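Ankyrin repeat family protein (Enterococcus faecalis, PDB 3HRA) is an ankyrin repeat protein of unknown function that probably serves as a scaffold for binding partner proteins, as its family commonly does. Local coordinates at residues N66-I71 and P75-G80; G83-L88 and V122-E127. All blocks are in the same frame, centred on the assembly; numbering follows the deposited sequence.

In the fold
The chain leaves helix 52-60 and runs through the loop 66-71 into helix 75-81. Contact 1 closes that short turn, with three residues between its segments. Helix 75-81 then turns into helix 85-94, and contact 2 begins at this turn. Its partner 122-127 follows after 33 residues, among them the rest of helix 85-94, a loop and helix 110-115. The contacts are in series, neither nested nor crossed, with centres about 14 Å apart. They still touch. Ala79 O probably accepts a hydrogen bond from Arg84 N, and Tyr76 packs by its ring on Leu88 and by its OH on Leu125. Contact 1 joins loop to helix; contact 2 joins helix 85-94 to helix 119-128.

Contact 1: N66-I71 and P75-G80; sequences NLQNSI and PYLYAG
The puckered ring of Pro75 meets the backbone of Leu67 at one corner. Leu67 O lies 3.3 Å from Pro75 CD, and the ring also touches Leu43 and Asn44 of helix 42-49 and Met91 of helix 85-94. The flat amide of Asn66 is next. Its OD1 passes 4.3 Å from Tyr76 CB, but both of its polar atoms have partners outside the two segments. OD1 accepts from Asp98 N, and ND2 donates to Thr96 O. These two bonds fix the rotation of the amide. The other flat group is the Tyr76 ring. CG is anti to the backbone N (chi1 176°), which carries the ring away from the loop, past Pro97, to a hydrogen bond between its OH and Glu131. The ring also packs on Leu88 of helix 85-94. The Gln68 side chain runs at an angle over Leu77, near its CD1 methyl. No hydrogen bond joins the two segments, so they meet by van der Waals packing alone, most closely at Leu67 O and Pro75 CD. Bonds within the loop and to its neighbours hold its shape. Asn69 OD1 accepts from Ile71 N at 3.0 Å, an Asx turn, with the donor 48° out of the carbonyl plane. The same oxygen also accepts from Asp73 N. Ser74 OG bonds to Leu77 N, and Ser74-Pro75-Tyr76-Leu77 stands where ankyrin repeats carry their TPLH motif. The contact thus folds an ankyrin loop back on the first turn of its helix. Helix 75-81 lies next to helix 42-49 in the row, where Tyr78 stacks on His48, and helix 85-94 backs it through Met91.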
ATOM      1  N   ASN A  66     -10.086   5.608  -1.658  1.00  4.78           N
ATOM      2  CA  ASN A  66      -9.141   6.391  -2.459  1.00  2.11           C
ATOM      3  C   ASN A  66      -9.014   7.863  -2.032  1.00  6.66           C
ATOM      4  O   ASN A  66      -8.343   8.642  -2.693  1.00  5.62           O
ATOM      5  CB  ASN A  66      -9.524   6.312  -3.950  1.00  6.81           C
ATOM      6  CG  ASN A  66      -9.517   4.893  -4.468  1.00  7.01           C
ATOM      7  OD1 ASN A  66      -8.502   4.227  -4.415  1.00  7.14           O
ATOM      8  ND2 ASN A  66     -10.666   4.420  -4.970  1.00  6.37           N
ATOM      9  N   LEU A  67      -9.649   8.239  -0.932  1.00  7.66           N
ATOM     10  CA  LEU A  67      -9.649   9.646  -0.517  1.00  5.77           C
ATOM     11  C   LEU A  67      -8.330   9.944   0.187  1.00  7.96           C
ATOM     12  O   LEU A  67      -8.093   9.475   1.300  1.00  6.91           O
ATOM     13  CB  LEU A  67     -10.848   9.931   0.401  1.00  7.59           C
ATOM     14  CG  LEU A  67     -11.230  11.414   0.602  1.00  8.52           C
ATOM     15  CD1 LEU A  67     -12.603  11.569   1.242  1.00 11.63           C
ATOM     16  CD2 LEU A  67     -10.199  12.187   1.416  1.00 11.71           C
ATOM     17  N   GLN A  68      -7.481  10.737  -0.465  1.00  5.79           N
ATOM     18  CA  GLN A  68      -6.125  10.991   0.028  1.00  6.93           C
ATOM     19  C   GLN A  68      -6.053  12.063   1.109  1.00 10.30           C
ATOM     20  O   GLN A  68      -6.721  13.105   1.024  1.00  8.48           O
ATOM     21  CB  GLN A  68      -5.197  11.386  -1.126  1.00  5.10           C
ATOM     22  CG  GLN A  68      -5.001  10.299  -2.138  1.00  4.21           C
ATOM     23  CD  GLN A  68      -4.331  10.794  -3.406  1.00  7.48           C
ATOM     24  OE1 GLN A  68      -3.159  10.500  -3.662  1.00 14.49           O
ATOM     25  NE2 GLN A  68      -5.066  11.547  -4.201  1.00  8.56           N
ATOM     26  N   ASN A  69      -5.218  11.816   2.118  1.00  7.33           N
ATOM     27  CA  ASN A  69      -4.971  12.837   3.129  1.00  6.66           C
ATOM     28  C   ASN A  69      -3.933  13.864   2.681  1.00  7.40           C
ATOM     29  O   ASN A  69      -3.515  13.873   1.528  1.00  9.01           O
ATOM     30  CB  ASN A  69      -4.593  12.214   4.472  1.00  5.03           C
ATOM     31  CG  ASN A  69      -3.251  11.504   4.443  1.00  3.51           C
ATOM     32  OD1 ASN A  69      -2.436  11.710   3.551  1.00  7.60           O
ATOM     33  ND2 ASN A  69      -3.015  10.667   5.440  1.00  6.23           N
ATOM     34  N   SER A  70      -3.511  14.718   3.604  1.00  8.37           N
ATOM     35  CA  SER A  70      -2.617  15.827   3.275  0.50  2.87           C
ATOM     36  C   SER A  70      -1.215  15.424   2.837  1.00 11.24           C
ATOM     37  O   SER A  70      -0.480  16.252   2.301  1.00 12.17           O
ATOM     38  CB  SER A  70      -2.541  16.813   4.435  0.50  3.11           C
ATOM     39  OG  SER A  70      -3.785  17.475   4.576  0.50  5.88           O
ATOM     40  N   ILE A  71      -0.824  14.174   3.061  1.00  8.32           N
ATOM     41  CA  ILE A  71       0.437  13.706   2.482  1.00  9.95           C
ATOM     42  C   ILE A  71       0.242  12.705   1.339  1.00  6.53           C
ATOM     43  O   ILE A  71       1.135  11.915   1.030  1.00  9.14           O
ATOM     44  CB  ILE A  71       1.446  13.188   3.538  1.00 10.26           C
ATOM     45  CG1 ILE A  71       0.986  11.869   4.166  1.00  8.96           C
ATOM     46  CG2 ILE A  71       1.721  14.266   4.595  1.00 12.18           C
ATOM     47  CD1 ILE A  71       2.040  11.262   5.065  1.00 13.13           C
ATOM     48  N   PRO A  75      -6.580   5.565   2.166  1.00  4.91           N
ATOM     49  CA  PRO A  75      -6.632   4.308   2.934  1.00  5.31           C
ATOM     50  C   PRO A  75      -6.007   3.129   2.154  1.00  4.83           C
ATOM     51  O   PRO A  75      -5.258   2.332   2.727  1.00  4.07           O
ATOM     52  CB  PRO A  75      -8.139   4.097   3.152  1.00  3.74           C
ATOM     53  CG  PRO A  75      -8.704   5.531   3.199  1.00  3.53           C
ATOM     54  CD  PRO A  75      -7.879   6.275   2.149  1.00  4.04           C
ATOM     55  N   TYR A  76      -6.307   3.034   0.858  1.00  4.41           N
ATOM     56  CA  TYR A  76      -5.742   1.991   0.002  1.00  5.26           C
ATOM     57  C   TYR A  76      -4.211   2.064  -0.111  1.00  3.20           C
ATOM     58  O   TYR A  76      -3.517   1.070   0.073  1.00  4.06           O
ATOM     59  CB  TYR A  76      -6.374   2.062  -1.390  1.00  3.36           C
ATOM     60  CG  TYR A  76      -5.779   1.092  -2.377  1.00  3.60           C
ATOM     61  CD1 TYR A  76      -6.054  -0.273  -2.291  1.00  9.01           C
ATOM     62  CD2 TYR A  76      -4.953   1.535  -3.400  1.00  6.08           C
ATOM     63  CE1 TYR A  76      -5.494  -1.179  -3.199  1.00 10.33           C
ATOM     64  CE2 TYR A  76      -4.389   0.639  -4.306  1.00  9.04           C
ATOM     65  CZ  TYR A  76      -4.665  -0.713  -4.194  1.00 11.33           C
ATOM     66  OH  TYR A  76      -4.130  -1.601  -5.100  1.00 17.44           O
ATOM     67  N   LEU A  77      -3.694   3.245  -0.430  1.00  3.36           N
ATOM     68  CA  LEU A  77      -2.261   3.409  -0.602  1.00  5.93           C
ATOM     69  C   LEU A  77      -1.522   3.097   0.693  1.00  6.50           C
ATOM     70  O   LEU A  77      -0.453   2.488   0.667  1.00  6.60           O
ATOM     71  CB  LEU A  77      -1.949   4.828  -1.083  1.00  5.41           C
ATOM     72  CG  LEU A  77      -2.188   5.092  -2.578  1.00  1.72           C
ATOM     73  CD1 LEU A  77      -2.186   6.586  -2.890  1.00  7.82           C
ATOM     74  CD2 LEU A  77      -1.165   4.342  -3.449  1.00  5.14           C
ATOM     75  N   TYR A  78      -2.100   3.515   1.819  1.00  7.04           N
ATOM     76  CA  TYR A  78      -1.479   3.307   3.115  1.00  5.73           C
ATOM     77  C   TYR A  78      -1.544   1.827   3.517  1.00  4.95           C
ATOM     78  O   TYR A  78      -0.547   1.242   3.951  1.00  7.24           O
ATOM     79  CB  TYR A  78      -2.127   4.203   4.176  1.00  4.87           C
ATOM     80  CG  TYR A  78      -1.332   4.241   5.461  1.00  7.95           C
ATOM     81  CD1 TYR A  78      -0.352   5.202   5.660  1.00 10.20           C
ATOM     82  CD2 TYR A  78      -1.531   3.281   6.450  1.00 10.42           C
ATOM     83  CE1 TYR A  78       0.393   5.231   6.829  1.00 15.63           C
ATOM     84  CE2 TYR A  78      -0.782   3.301   7.633  1.00 10.48           C
ATOM     85  CZ  TYR A  78       0.171   4.275   7.812  1.00 15.05           C
ATOM     86  OH  TYR A  78       0.911   4.292   8.976  1.00 19.63           O
ATOM     87  N   ALA A  79      -2.709   1.211   3.350  1.00  3.84           N
ATOM     88  CA  ALA A  79      -2.844  -0.215   3.673  1.00  5.37           C
ATOM     89  C   ALA A  79      -1.822  -1.075   2.910  1.00  9.17           C
ATOM     90  O   ALA A  79      -1.210  -1.981   3.475  1.00  7.79           O
ATOM     91  CB  ALA A  79      -4.258  -0.688   3.397  1.00  6.05           C
ATOM     92  N   GLY A  80      -1.645  -0.787   1.621  1.00  8.74           N
ATOM     93  CA  GLY A  80      -0.686  -1.503   0.797  1.00  9.20           C
ATOM     94  C   GLY A  80       0.744  -1.283   1.231  1.00 10.61           C
ATOM     95  O   GLY A  80       1.491  -2.240   1.460  1.00 12.74           O
TER

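Contact 2: G83-L88 and V122-E127; sequences GRTEIL and VKLLLE
Leu124 reaches from helix 119-128 to the first turn of helix 85-94, where it packs on Thr85 and Leu88. Its CB already points at that helix. The next torsion is unusual: chi1 is -127°, away from the staggered positions, which suggests some strain or mobility. From CG the CD2 branch makes the contact. CD2 lies 3.7 Å from the backbone oxygen Thr85 O and 3.8 Å from the methyl Thr85 CG2. Leu124 CD2 also touches Leu88, 4.1 Å from its CD2. The two leucine side chains lie alongside, pointing opposite ways. Leu88 has CG anti to the backbone N (chi1 -180°), and this sends its CD2 toward helix 119-128. That one methyl meets two leucines, since Leu125 CG is also 4.1 Å from Leu88 CD2. Leu125 comes in at about a right angle to Leu88 and rests on Leu110 of helix 110-115 as well. Thr85 divides its work. CG2 faces Leu124, while OG1 is hydrogen-bonded to Asn121 OD1, just before the segment 122-127. The ND2 of that asparagine bonds to Gly80 O, so Asn121 ties helix 119-128 both to the end of helix 75-81 and to the start of helix 85-94. Here helix 85-94 and helix 119-128 pack side by side in the ankyrin stack. No hydrogen bond or salt bridge links the two segments themselves. Aliphatic carbons make most of the contact, with the Thr85 carbonyl oxygen joining in. This implies hydrophobic packing, to which Asn121 adds a polar link.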
ATOM      1  N   GLY A  83       1.629  -2.732   5.135  1.00  7.79           N
ATOM      2  CA  GLY A  83       1.488  -4.122   5.540  1.00 10.93           C
ATOM      3  C   GLY A  83       0.206  -4.452   6.286  1.00  6.77           C
ATOM      4  O   GLY A  83       0.152  -5.421   7.041  1.00 10.06           O
ATOM      5  N   ARG A  84      -0.832  -3.642   6.090  1.00  6.99           N
ATOM      6  CA  ARG A  84      -2.150  -3.930   6.674  1.00  5.01           C
ATOM      7  C   ARG A  84      -2.852  -4.944   5.791  1.00  4.90           C
ATOM      8  O   ARG A  84      -3.779  -4.620   5.056  1.00  8.39           O
ATOM      9  CB  ARG A  84      -2.989  -2.649   6.761  1.00  6.91           C
ATOM     10  CG  ARG A  84      -2.271  -1.465   7.407  1.00 10.71           C
ATOM     11  CD  ARG A  84      -2.142  -1.626   8.916  1.00 10.08           C
ATOM     12  NE  ARG A  84      -1.687  -0.385   9.560  1.00  9.03           N
ATOM     13  CZ  ARG A  84      -0.443  -0.147   9.959  1.00 12.29           C
ATOM     14  NH1 ARG A  84       0.507  -1.059   9.777  1.00 13.83           N
ATOM     15  NH2 ARG A  84      -0.142   1.013  10.536  1.00 14.60           N
ATOM     16  N   THR A  85      -2.416  -6.192   5.890  1.00  7.35           N
ATOM     17  CA  THR A  85      -2.812  -7.237   4.953  1.00  6.11           C
ATOM     18  C   THR A  85      -4.297  -7.577   4.956  1.00  7.55           C
ATOM     19  O   THR A  85      -4.905  -7.710   3.899  1.00  7.35           O
ATOM     20  CB  THR A  85      -2.013  -8.513   5.243  1.00  8.98           C
ATOM     21  OG1 THR A  85      -0.634  -8.162   5.389  1.00 12.34           O
ATOM     22  CG2 THR A  85      -2.177  -9.530   4.107  1.00 14.34           C
ATOM     23  N   GLU A  86      -4.860  -7.765   6.143  1.00  6.44           N
ATOM     24  CA  GLU A  86      -6.277  -8.082   6.288  1.00  7.96           C
ATOM     25  C   GLU A  86      -7.156  -6.984   5.680  1.00  6.28           C
ATOM     26  O   GLU A  86      -8.109  -7.270   4.957  1.00  8.78           O
ATOM     27  CB  GLU A  86      -6.598  -8.280   7.773  1.00  8.01           C
ATOM     28  CG  GLU A  86      -5.713  -9.374   8.420  1.00 13.51           C
ATOM     29  CD  GLU A  86      -4.448  -8.864   9.188  1.00 20.73           C
ATOM     30  OE1 GLU A  86      -3.769  -7.841   8.824  1.00 12.17           O
ATOM     31  OE2 GLU A  86      -4.116  -9.549  10.189  1.00 23.71           O
ATOM     32  N   ILE A  87      -6.836  -5.726   5.987  1.00  6.51           N
ATOM     33  CA  ILE A  87      -7.607  -4.613   5.445  1.00  3.82           C
ATOM     34  C   ILE A  87      -7.460  -4.523   3.923  1.00  5.22           C
ATOM     35  O   ILE A  87      -8.441  -4.320   3.221  1.00  4.32           O
ATOM     36  CB  ILE A  87      -7.239  -3.277   6.120  1.00  6.38           C
ATOM     37  CG1 ILE A  87      -7.652  -3.309   7.592  1.00  4.79           C
ATOM     38  CG2 ILE A  87      -7.901  -2.103   5.399  1.00 10.27           C
ATOM     39  CD1 ILE A  87      -7.140  -2.101   8.387  1.00  6.90           C
ATOM     40  N   LEU A  88      -6.234  -4.714   3.423  1.00  5.84           N
ATOM     41  CA  LEU A  88      -5.959  -4.694   1.989  1.00  7.64           C
ATOM     42  C   LEU A  88      -6.736  -5.779   1.260  1.00  4.21           C
ATOM     43  O   LEU A  88      -7.348  -5.520   0.223  1.00  5.32           O
ATOM     44  CB  LEU A  88      -4.461  -4.864   1.715  1.00  7.54           C
ATOM     45  CG  LEU A  88      -4.064  -4.852   0.243  1.00  7.89           C
ATOM     46  CD1 LEU A  88      -4.474  -3.538  -0.419  1.00 10.89           C
ATOM     47  CD2 LEU A  88      -2.551  -5.091   0.105  1.00 10.24           C
ATOM     48  N   VAL A 122       2.570  -7.809  -1.182  1.00  9.37           N
ATOM     49  CA  VAL A 122       3.030  -7.955  -2.557  1.00  7.87           C
ATOM     50  C   VAL A 122       2.260  -9.059  -3.286  1.00  7.43           C
ATOM     51  O   VAL A 122       1.797  -8.862  -4.410  1.00 11.67           O
ATOM     52  CB  VAL A 122       4.537  -8.237  -2.609  1.00 10.42           C
ATOM     53  CG1 VAL A 122       4.968  -8.499  -4.042  1.00 11.93           C
ATOM     54  CG2 VAL A 122       5.298  -7.060  -1.985  1.00 10.31           C
ATOM     55  N   LYS A 123       2.125 -10.208  -2.635  1.00 10.92           N
ATOM     56  CA  LYS A 123       1.437 -11.360  -3.220  1.00 10.58           C
ATOM     57  C   LYS A 123       0.012 -11.005  -3.532  1.00 11.03           C
ATOM     58  O   LYS A 123      -0.487 -11.290  -4.622  1.00 17.16           O
ATOM     59  CB  LYS A 123       1.449 -12.544  -2.258  1.00 16.20           C
ATOM     60  CG  LYS A 123       2.801 -13.167  -2.044  1.00 22.83           C
ATOM     61  CD  LYS A 123       2.749 -14.220  -0.930  1.00 23.25           C
ATOM     62  CE  LYS A 123       4.155 -14.756  -0.614  1.00 26.97           C
ATOM     63  NZ  LYS A 123       4.297 -15.249   0.797  1.00 34.39           N
ATOM     64  N   LEU A 124      -0.642 -10.372  -2.561  1.00 12.68           N
ATOM     65  CA  LEU A 124      -2.021  -9.939  -2.708  1.00 11.53           C
ATOM     66  C   LEU A 124      -2.191  -9.015  -3.919  1.00 11.64           C
ATOM     67  O   LEU A 124      -3.094  -9.209  -4.747  1.00 16.86           O
ATOM     68  CB  LEU A 124      -2.434  -9.201  -1.437  1.00 16.35           C
ATOM     69  CG  LEU A 124      -3.687  -9.613  -0.684  1.00 18.87           C
ATOM     70  CD1 LEU A 124      -3.787 -11.114  -0.573  1.00 24.78           C
ATOM     71  CD2 LEU A 124      -3.652  -8.953   0.699  1.00 17.52           C
ATOM     72  N   LEU A 125      -1.321  -8.013  -4.030  1.00  8.20           N
ATOM     73  CA  LEU A 125      -1.425  -7.052  -5.117  1.00  9.51           C
ATOM     74  C   LEU A 125      -1.115  -7.702  -6.471  1.00  8.54           C
ATOM     75  O   LEU A 125      -1.767  -7.391  -7.475  1.00 16.55           O
ATOM     76  CB  LEU A 125      -0.525  -5.844  -4.864  1.00 10.29           C
ATOM     77  CG  LEU A 125      -0.928  -4.996  -3.646  1.00  7.07           C
ATOM     78  CD1 LEU A 125       0.248  -4.136  -3.207  1.00  9.73           C
ATOM     79  CD2 LEU A 125      -2.158  -4.128  -3.939  1.00  9.47           C
ATOM     80  N   LEU A 126      -0.131  -8.598  -6.495  1.00 12.38           N
ATOM     81  CA  LEU A 126       0.175  -9.320  -7.728  1.00 12.18           C
ATOM     82  C   LEU A 126      -1.003 -10.221  -8.171  1.00 16.27           C
ATOM     83  O   LEU A 126      -1.370 -10.230  -9.350  1.00 17.82           O
ATOM     84  CB  LEU A 126       1.476 -10.114  -7.595  1.00 14.14           C
ATOM     85  CG  LEU A 126       2.758  -9.277  -7.445  1.00 10.67           C
ATOM     86  CD1 LEU A 126       3.969 -10.162  -7.208  1.00 12.41           C
ATOM     87  CD2 LEU A 126       2.980  -8.397  -8.662  1.00 14.19           C
ATOM     88  N   GLU A 127      -1.604 -10.947  -7.227  1.00 19.49           N
ATOM     89  CA  GLU A 127      -2.707 -11.867  -7.531  1.00 14.46           C
ATOM     90  C   GLU A 127      -3.975 -11.156  -7.987  1.00 16.93           C
ATOM     91  O   GLU A 127      -4.566 -11.531  -9.002  1.00 26.38           O
ATOM     92  CB  GLU A 127      -3.030 -12.776  -6.327  1.00 16.45           C
ATOM     93  CG  GLU A 127      -1.890 -13.694  -5.908  1.00 24.95           C
ATOM     94  CD  GLU A 127      -2.242 -14.580  -4.714  1.00 26.94           C
ATOM     95  OE1 GLU A 127      -3.382 -14.476  -4.190  1.00 38.45           O
ATOM     96  OE2 GLU A 127      -1.372 -15.379  -4.302  1.00 35.92           O
TER